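Side-chain contacts in guanidinopropionase (Pseudomonas aeruginosa, PDB 3NIQ), which catalyses the hydrolysis of 3-guanidinopropanoate to beta-alanine and urea, using two manganese ions per subunit: residues G124-T129 with S238-V243; D148-T153 with T252-I257. All blocks are in the same frame, centred on the assembly; numbering follows the deposited sequence.

Contacts 1 and 2 enclose the same pair of manganese ions and the water between them, with centres about 9 Å apart. Contact 1 belongs to the core: its centre is about 6 Å from that of the chain, and it joins the loop after strand 118-123 to the end of strand 235-240. Contact 2 lies about 14 Å from the chain centre, is only partly buried, pairs two loops and touches a second subunit. In each, a histidine gives ND1 to a manganese and NE2 to an oxygen across the contact. That oxygen is a buried serine hydroxyl in 238-243, but a glutamate carboxylate at the subunit boundary in 252-257.

Contact 1 (G124-T129 with S238-V243); sequences GDHLVT and SFDVDV. With MN (manganese (II) ion), chain D; MN (manganese (II) ion), chain E.
The His126 imidazole meets 238-243 by its edge: Ser238 OG and Asp240 OD2 both lie at the rim near the ring plane, and no atom of 238-243 lies over either face. NE2 donates to Ser238 OG across 2.6 Å, with an N-H...O angle of 157°. Ser238 has OG anti to its backbone N (chi1 -180°), which carries the hydroxyl out from the strand to meet this N-H. The same OG is hydrogen-bonded to Asp281, also the main polar partner of Thr129. Ser238 is thus the second-shell partner of the metal-binding histidine, with the Asp281 carboxylate behind it. On the other nitrogen, ND1 binds manganese D at 2.2 Å; the ring is thus held through both nitrogens. Asp240 comes to that ion with its carboxylate turned 70° from the ring. Its OD2 is a bridge, 2.2 Å from manganese D and 2.3 Å from manganese E. OD1 instead accepts from Asp242 N at 2.9 Å, closing an Asx turn that limits rotation of the bridging carboxylate. Asp242 in turn chelates manganese E through OD1 and OD2, the latter at 2.3 Å. Asp148, His150 and Asp152 complete the protein ligands. A histidine just after one parallel strand, and an Asp-X-Asp pair that starts on the last residue of another, form the binuclear manganese site characteristic of the arginase (ureohydrolase) fold.

Contact 2 (D148-T153 with T252-I257); sequences DAHSDT and TGTPEI. With MN (manganese (II) ion), chain E; MN (manganese (II) ion), chain D.
Thr254 is the first residue of 252-257 to reach the other segment, meeting the His150 ring with both backbone and side chain. Its carbonyl O lies in the ring plane at the edge, 3.2 Å from His150 CE1. Thr254 CG2 comes 3.4 Å from His150 NE2 from one side of the ring plane; Ala149 CB lies over the other face, toward the rim. Glu256 supplies the polar part of the contact. Its CG rests against the methyl of Ala149, 3.8 Å from CB, while the chain bends at chi2 (-75°) and carries the carboxylate back to the histidine. Glu256 OE2 accepts from His150 NE2 at 2.8 Å in a nearly straight bond (167°). The oxygen lies almost in the imidazole plane and is approached on its anti side, with the two planes 71° apart. Arg69 of the second subunit forms a salt bridge with the same OE2, so that oxygen is gripped from both sides of the boundary. The other ring nitrogen, His150 ND1, binds manganese E at 2.4 Å. Asp148 OD1, a ligand of that ion at 2.1 Å, also accepts from His150 N in an Asx turn, tying the histidine backbone to the site. Glu256 is therefore a second-shell residue: its negative charge, probably offset in part by Arg69 of the second subunit, would be expected to polarise the imidazole and strengthen ND1 as a manganese ligand.

Contact 1 (G124-T129 with S238-V243)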
ATOM      1  N   GLY A 124       1.882   5.766 -21.177  1.00 17.65           N
ATOM      2  CA  GLY A 124       3.076   6.268 -21.866  1.00 17.92           C
ATOM      3  C   GLY A 124       3.476   7.630 -21.335  1.00 17.57           C
ATOM      4  O   GLY A 124       2.626   8.384 -20.826  1.00 17.30           O
ATOM      5  N   ASP A 125       4.763   7.945 -21.432  1.00 17.14           N
ATOM      6  CA  ASP A 125       5.244   9.255 -21.052  1.00 17.40           C
ATOM      7  C   ASP A 125       5.035  10.242 -22.202  1.00 17.23           C
ATOM      8  O   ASP A 125       4.569   9.853 -23.277  1.00 18.35           O
ATOM      9  CB  ASP A 125       6.712   9.184 -20.599  1.00 18.23           C
ATOM     10  CG  ASP A 125       7.692   8.914 -21.763  1.00 18.93           C
ATOM     11  OD1 ASP A 125       7.399   9.245 -22.927  1.00 21.83           O
ATOM     12  OD2 ASP A 125       8.773   8.366 -21.498  1.00 20.94           O
ATOM     13  N   HIS A 126       5.383  11.508 -21.999  1.00 17.68           N
ATOM     14  CA  HIS A 126       4.971  12.548 -22.953  1.00 18.88           C
ATOM     15  C   HIS A 126       5.721  12.483 -24.292  1.00 19.23           C
ATOM     16  O   HIS A 126       5.296  13.101 -25.275  1.00 20.04           O
ATOM     17  CB  HIS A 126       5.105  13.947 -22.349  1.00 17.98           C
ATOM     18  CG  HIS A 126       3.925  14.817 -22.626  1.00 20.62           C
ATOM     19  ND1 HIS A 126       3.417  15.700 -21.698  1.00 17.59           N
ATOM     20  CD2 HIS A 126       3.102  14.875 -23.702  1.00 17.71           C
ATOM     21  CE1 HIS A 126       2.349  16.296 -22.205  1.00 21.04           C
ATOM     22  NE2 HIS A 126       2.130  15.803 -23.413  1.00 18.85           N
ATOM     23  N   LEU A 127       6.798  11.708 -24.355  1.00 18.13           N
ATOM     24  CA  LEU A 127       7.506  11.558 -25.637  1.00 18.61           C
ATOM     25  C   LEU A 127       6.606  10.900 -26.677  1.00 18.63           C
ATOM     26  O   LEU A 127       6.766  11.115 -27.882  1.00 19.11           O
ATOM     27  CB  LEU A 127       8.857  10.822 -25.477  1.00 18.10           C
ATOM     28  CG  LEU A 127       9.663  10.665 -26.774  1.00 19.24           C
ATOM     29  CD1 LEU A 127      10.012  12.041 -27.373  1.00 21.28           C
ATOM     30  CD2 LEU A 127      10.955   9.817 -26.560  1.00 19.41           C
ATOM     31  N   VAL A 128       5.617  10.139 -26.214  1.00 19.05           N
ATOM     32  CA  VAL A 128       4.670   9.509 -27.126  1.00 19.87           C
ATOM     33  C   VAL A 128       3.947  10.518 -28.033  1.00 20.22           C
ATOM     34  O   VAL A 128       3.535  10.182 -29.160  1.00 19.66           O
ATOM     35  CB  VAL A 128       3.619   8.658 -26.374  1.00 20.62           C
ATOM     36  CG1 VAL A 128       3.000   9.439 -25.232  1.00 25.21           C
ATOM     37  CG2 VAL A 128       2.509   8.277 -27.336  1.00 24.66           C
ATOM     38  N   THR A 129       3.796  11.752 -27.561  1.00 19.84           N
ATOM     39  CA  THR A 129       3.071  12.760 -28.344  1.00 19.03           C
ATOM     40  C   THR A 129       3.837  13.167 -29.616  1.00 18.50           C
ATOM     41  O   THR A 129       3.221  13.495 -30.644  1.00 17.24           O
ATOM     42  CB  THR A 129       2.712  14.000 -27.486  1.00 20.05           C
ATOM     43  OG1 THR A 129       2.020  13.565 -26.310  1.00 20.41           O
ATOM     44  CG2 THR A 129       1.794  14.962 -28.254  1.00 20.09           C
ATOM     45  N   SER A 238      -3.338  17.927 -25.268  1.00 15.94           N
ATOM     46  CA  SER A 238      -2.486  16.966 -24.633  1.00 17.32           C
ATOM     47  C   SER A 238      -2.495  17.197 -23.113  1.00 17.39           C
ATOM     48  O   SER A 238      -2.111  18.266 -22.631  1.00 17.27           O
ATOM     49  CB  SER A 238      -1.070  17.090 -25.196  1.00 17.17           C
ATOM     50  OG  SER A 238      -0.216  16.150 -24.587  1.00 19.39           O
ATOM     51  N   PHE A 239      -2.898  16.171 -22.370  1.00 16.73           N
ATOM     52  CA  PHE A 239      -3.090  16.293 -20.933  1.00 15.76           C
ATOM     53  C   PHE A 239      -2.091  15.413 -20.162  1.00 16.52           C
ATOM     54  O   PHE A 239      -2.195  14.176 -20.180  1.00 15.93           O
ATOM     55  CB  PHE A 239      -4.538  15.893 -20.587  1.00 15.80           C
ATOM     56  CG  PHE A 239      -4.924  16.205 -19.172  1.00 19.00           C
ATOM     57  CD1 PHE A 239      -5.507  17.428 -18.847  1.00 19.08           C
ATOM     58  CD2 PHE A 239      -4.687  15.274 -18.154  1.00 19.15           C
ATOM     59  CE1 PHE A 239      -5.861  17.731 -17.507  1.00 18.98           C
ATOM     60  CE2 PHE A 239      -5.016  15.566 -16.821  1.00 16.73           C
ATOM     61  CZ  PHE A 239      -5.609  16.785 -16.494  1.00 16.58           C
ATOM     62  N   ASP A 240      -1.132  16.051 -19.496  1.00 15.00           N
ATOM     63  CA  ASP A 240      -0.159  15.348 -18.681  1.00 16.14           C
ATOM     64  C   ASP A 240      -0.735  15.380 -17.259  1.00 16.35           C
ATOM     65  O   ASP A 240      -0.989  16.452 -16.715  1.00 15.60           O
ATOM     66  CB  ASP A 240       1.216  16.049 -18.797  1.00 15.83           C
ATOM     67  CG  ASP A 240       2.304  15.437 -17.903  1.00 18.46           C
ATOM     68  OD1 ASP A 240       1.993  14.737 -16.910  1.00 20.23           O
ATOM     69  OD2 ASP A 240       3.508  15.676 -18.174  1.00 19.48           O
ATOM     70  N   VAL A 241      -0.975  14.208 -16.680  1.00 16.44           N
ATOM     71  CA  VAL A 241      -1.676  14.137 -15.411  1.00 15.18           C
ATOM     72  C   VAL A 241      -0.886  14.809 -14.295  1.00 16.33           C
ATOM     73  O   VAL A 241      -1.459  15.167 -13.283  1.00 14.75           O
ATOM     74  CB  VAL A 241      -2.085  12.695 -14.992  1.00 15.36           C
ATOM     75  CG1 VAL A 241      -3.071  12.063 -16.004  1.00 11.58           C
ATOM     76  CG2 VAL A 241      -0.861  11.807 -14.784  1.00 14.62           C
ATOM     77  N   ASP A 242       0.417  15.006 -14.487  1.00 16.55           N
ATOM     78  CA  ASP A 242       1.195  15.707 -13.462  1.00 16.80           C
ATOM     79  C   ASP A 242       0.893  17.233 -13.403  1.00 16.91           C
ATOM     80  O   ASP A 242       1.411  17.940 -12.541  1.00 15.95           O
ATOM     81  CB  ASP A 242       2.715  15.360 -13.558  1.00 16.14           C
ATOM     82  CG  ASP A 242       3.440  16.065 -14.715  1.00 19.46           C
ATOM     83  OD1 ASP A 242       2.935  17.081 -15.239  1.00 17.06           O
ATOM     84  OD2 ASP A 242       4.536  15.585 -15.103  1.00 21.43           O
ATOM     85  N   VAL A 243       0.032  17.734 -14.297  1.00 17.45           N
ATOM     86  CA  VAL A 243      -0.546  19.083 -14.110  1.00 16.78           C
ATOM     87  C   VAL A 243      -1.346  19.126 -12.792  1.00 17.39           C
ATOM     88  O   VAL A 243      -1.395  20.148 -12.102  1.00 17.14           O
ATOM     89  CB  VAL A 243      -1.459  19.503 -15.274  1.00 17.59           C
ATOM     90  CG1 VAL A 243      -2.791  18.742 -15.255  1.00 15.59           C
ATOM     91  CG2 VAL A 243      -1.682  21.030 -15.273  1.00 16.80           C
TER
HETATM   92 MN    MN D1601       4.616  16.302 -19.929  1.00 24.47          MN
HETATM   93 MN    MN E1602       4.845  16.991 -16.848  1.00 24.40          MN
HETATM   94  O   HOH W   1       6.438  16.685 -18.382  1.00 24.87           O

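Contact 2 (D148-T153 with T252-I257)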
ATOM      1  N   ASP A 148       0.094  20.790 -18.173  1.00 16.95           N
ATOM      2  CA  ASP A 148       1.315  20.161 -17.688  1.00 16.85           C
ATOM      3  C   ASP A 148       1.950  20.956 -16.541  1.00 18.37           C
ATOM      4  O   ASP A 148       1.844  22.189 -16.494  1.00 18.38           O
ATOM      5  CB  ASP A 148       2.322  20.064 -18.857  1.00 16.87           C
ATOM      6  CG  ASP A 148       3.299  18.894 -18.730  1.00 18.39           C
ATOM      7  OD1 ASP A 148       3.881  18.656 -17.651  1.00 16.33           O
ATOM      8  OD2 ASP A 148       3.507  18.208 -19.738  1.00 19.01           O
ATOM      9  N   ALA A 149       2.625  20.255 -15.625  1.00 18.71           N
ATOM     10  CA  ALA A 149       3.502  20.942 -14.680  1.00 19.83           C
ATOM     11  C   ALA A 149       4.799  21.426 -15.362  1.00 19.81           C
ATOM     12  O   ALA A 149       5.513  22.264 -14.805  1.00 20.02           O
ATOM     13  CB  ALA A 149       3.833  20.043 -13.486  1.00 18.31           C
ATOM     14  N   HIS A 150       5.092  20.883 -16.546  1.00 20.08           N
ATOM     15  CA  HIS A 150       6.359  21.151 -17.267  1.00 20.53           C
ATOM     16  C   HIS A 150       6.141  21.543 -18.745  1.00 20.95           C
ATOM     17  O   HIS A 150       5.274  21.000 -19.426  1.00 19.69           O
ATOM     18  CB  HIS A 150       7.272  19.920 -17.224  1.00 20.72           C
ATOM     19  CG  HIS A 150       7.313  19.249 -15.885  1.00 21.93           C
ATOM     20  ND1 HIS A 150       6.501  18.180 -15.564  1.00 20.86           N
ATOM     21  CD2 HIS A 150       8.081  19.488 -14.793  1.00 19.66           C
ATOM     22  CE1 HIS A 150       6.744  17.810 -14.317  1.00 22.63           C
ATOM     23  NE2 HIS A 150       7.703  18.582 -13.832  1.00 23.87           N
ATOM     24  N   SER A 151       6.959  22.462 -19.250  1.00 22.48           N
ATOM     25  CA  SER A 151       6.820  22.870 -20.644  1.00 22.60           C
ATOM     26  C   SER A 151       7.196  21.779 -21.639  1.00 21.48           C
ATOM     27  O   SER A 151       6.669  21.758 -22.761  1.00 20.19           O
ATOM     28  CB  SER A 151       7.597  24.167 -20.912  1.00 23.69           C
ATOM     29  OG  SER A 151       8.986  23.944 -20.720  1.00 29.17           O
ATOM     30  N   ASP A 152       8.108  20.880 -21.250  1.00 20.96           N
ATOM     31  CA  ASP A 152       8.544  19.784 -22.138  1.00 21.58           C
ATOM     32  C   ASP A 152       9.127  20.333 -23.448  1.00 21.50           C
ATOM     33  O   ASP A 152       8.904  19.780 -24.534  1.00 18.06           O
ATOM     34  CB  ASP A 152       7.378  18.837 -22.495  1.00 21.44           C
ATOM     35  CG  ASP A 152       6.879  18.033 -21.303  1.00 23.63           C
ATOM     36  OD1 ASP A 152       7.547  18.061 -20.263  1.00 21.97           O
ATOM     37  OD2 ASP A 152       5.813  17.386 -21.408  1.00 21.54           O
ATOM     38  N   THR A 153       9.823  21.453 -23.349  1.00 23.20           N
ATOM     39  CA  THR A 153      10.495  22.024 -24.510  1.00 23.93           C
ATOM     40  C   THR A 153      12.002  22.101 -24.259  1.00 26.44           C
ATOM     41  O   THR A 153      12.672  23.024 -24.739  1.00 26.74           O
ATOM     42  CB  THR A 153       9.970  23.437 -24.834  1.00 23.81           C
ATOM     43  OG1 THR A 153       9.945  24.225 -23.632  1.00 23.17           O
ATOM     44  CG2 THR A 153       8.579  23.379 -25.427  1.00 22.63           C
ATOM     45  N   THR A 252       2.512   9.255 -10.999  1.00 16.49           N
ATOM     46  CA  THR A 252       3.128   9.930 -12.138  1.00 17.13           C
ATOM     47  C   THR A 252       4.615  10.076 -11.889  1.00 18.89           C
ATOM     48  O   THR A 252       5.068  10.160 -10.733  1.00 19.54           O
ATOM     49  CB  THR A 252       2.442  11.293 -12.426  1.00 17.86           C
ATOM     50  OG1 THR A 252       2.759  11.719 -13.759  1.00 18.55           O
ATOM     51  CG2 THR A 252       2.874  12.361 -11.396  1.00 15.98           C
ATOM     52  N   GLY A 253       5.386  10.092 -12.968  1.00 19.84           N
ATOM     53  CA  GLY A 253       6.836  10.005 -12.847  1.00 20.45           C
ATOM     54  C   GLY A 253       7.487  11.217 -12.229  1.00 20.96           C
ATOM     55  O   GLY A 253       8.387  11.072 -11.399  1.00 22.09           O
ATOM     56  N   THR A 254       7.012  12.406 -12.600  1.00 20.14           N
ATOM     57  CA  THR A 254       7.653  13.660 -12.166  1.00 20.95           C
ATOM     58  C   THR A 254       6.689  14.583 -11.425  1.00 19.90           C
ATOM     59  O   THR A 254       6.323  15.657 -11.937  1.00 20.74           O
ATOM     60  CB  THR A 254       8.270  14.390 -13.391  1.00 22.71           C
ATOM     61  OG1 THR A 254       9.088  13.461 -14.108  1.00 23.49           O
ATOM     62  CG2 THR A 254       9.140  15.590 -12.942  1.00 25.36           C
ATOM     63  N   PRO A 255       6.268  14.182 -10.205  1.00 19.94           N
ATOM     64  CA  PRO A 255       5.289  14.997  -9.465  1.00 18.75           C
ATOM     65  C   PRO A 255       5.867  16.354  -9.055  1.00 19.04           C
ATOM     66  O   PRO A 255       7.069  16.458  -8.785  1.00 18.52           O
ATOM     67  CB  PRO A 255       4.985  14.146  -8.221  1.00 19.28           C
ATOM     68  CG  PRO A 255       6.285  13.330  -7.993  1.00 17.64           C
ATOM     69  CD  PRO A 255       6.777  13.036  -9.406  1.00 19.24           C
ATOM     70  N   GLU A 256       5.012  17.377  -9.024  1.00 16.50           N
ATOM     71  CA  GLU A 256       5.368  18.692  -8.499  1.00 17.05           C
ATOM     72  C   GLU A 256       4.193  19.130  -7.631  1.00 17.22           C
ATOM     73  O   GLU A 256       3.062  19.171  -8.119  1.00 17.64           O
ATOM     74  CB  GLU A 256       5.547  19.721  -9.628  1.00 17.65           C
ATOM     75  CG  GLU A 256       6.469  19.298 -10.785  1.00 18.89           C
ATOM     76  CD  GLU A 256       7.952  19.343 -10.427  1.00 21.49           C
ATOM     77  OE1 GLU A 256       8.288  19.908  -9.360  1.00 18.87           O
ATOM     78  OE2 GLU A 256       8.777  18.818 -11.212  1.00 23.56           O
ATOM     79  N   ILE A 257       4.435  19.455  -6.358  1.00 17.37           N
ATOM     80  CA  ILE A 257       3.313  19.765  -5.451  1.00 16.29           C
ATOM     81  C   ILE A 257       2.635  21.100  -5.824  1.00 18.25           C
ATOM     82  O   ILE A 257       3.196  21.897  -6.602  1.00 17.74           O
ATOM     83  CB  ILE A 257       3.761  19.799  -3.965  1.00 16.90           C
ATOM     84  CG1 ILE A 257       4.734  20.948  -3.696  1.00 15.94           C
ATOM     85  CG2 ILE A 257       4.404  18.443  -3.528  1.00 15.04           C
ATOM     86  CD1 ILE A 257       4.853  21.244  -2.166  1.00 19.34           C
TER
HETATM   87 MN    MN E1602       4.845  16.991 -16.848  1.00 24.40          MN
HETATM   88 MN    MN D1601       4.616  16.302 -19.929  1.00 24.47          MN
HETATM   89  O   HOH W   1       6.438  16.685 -18.382  1.00 24.87           O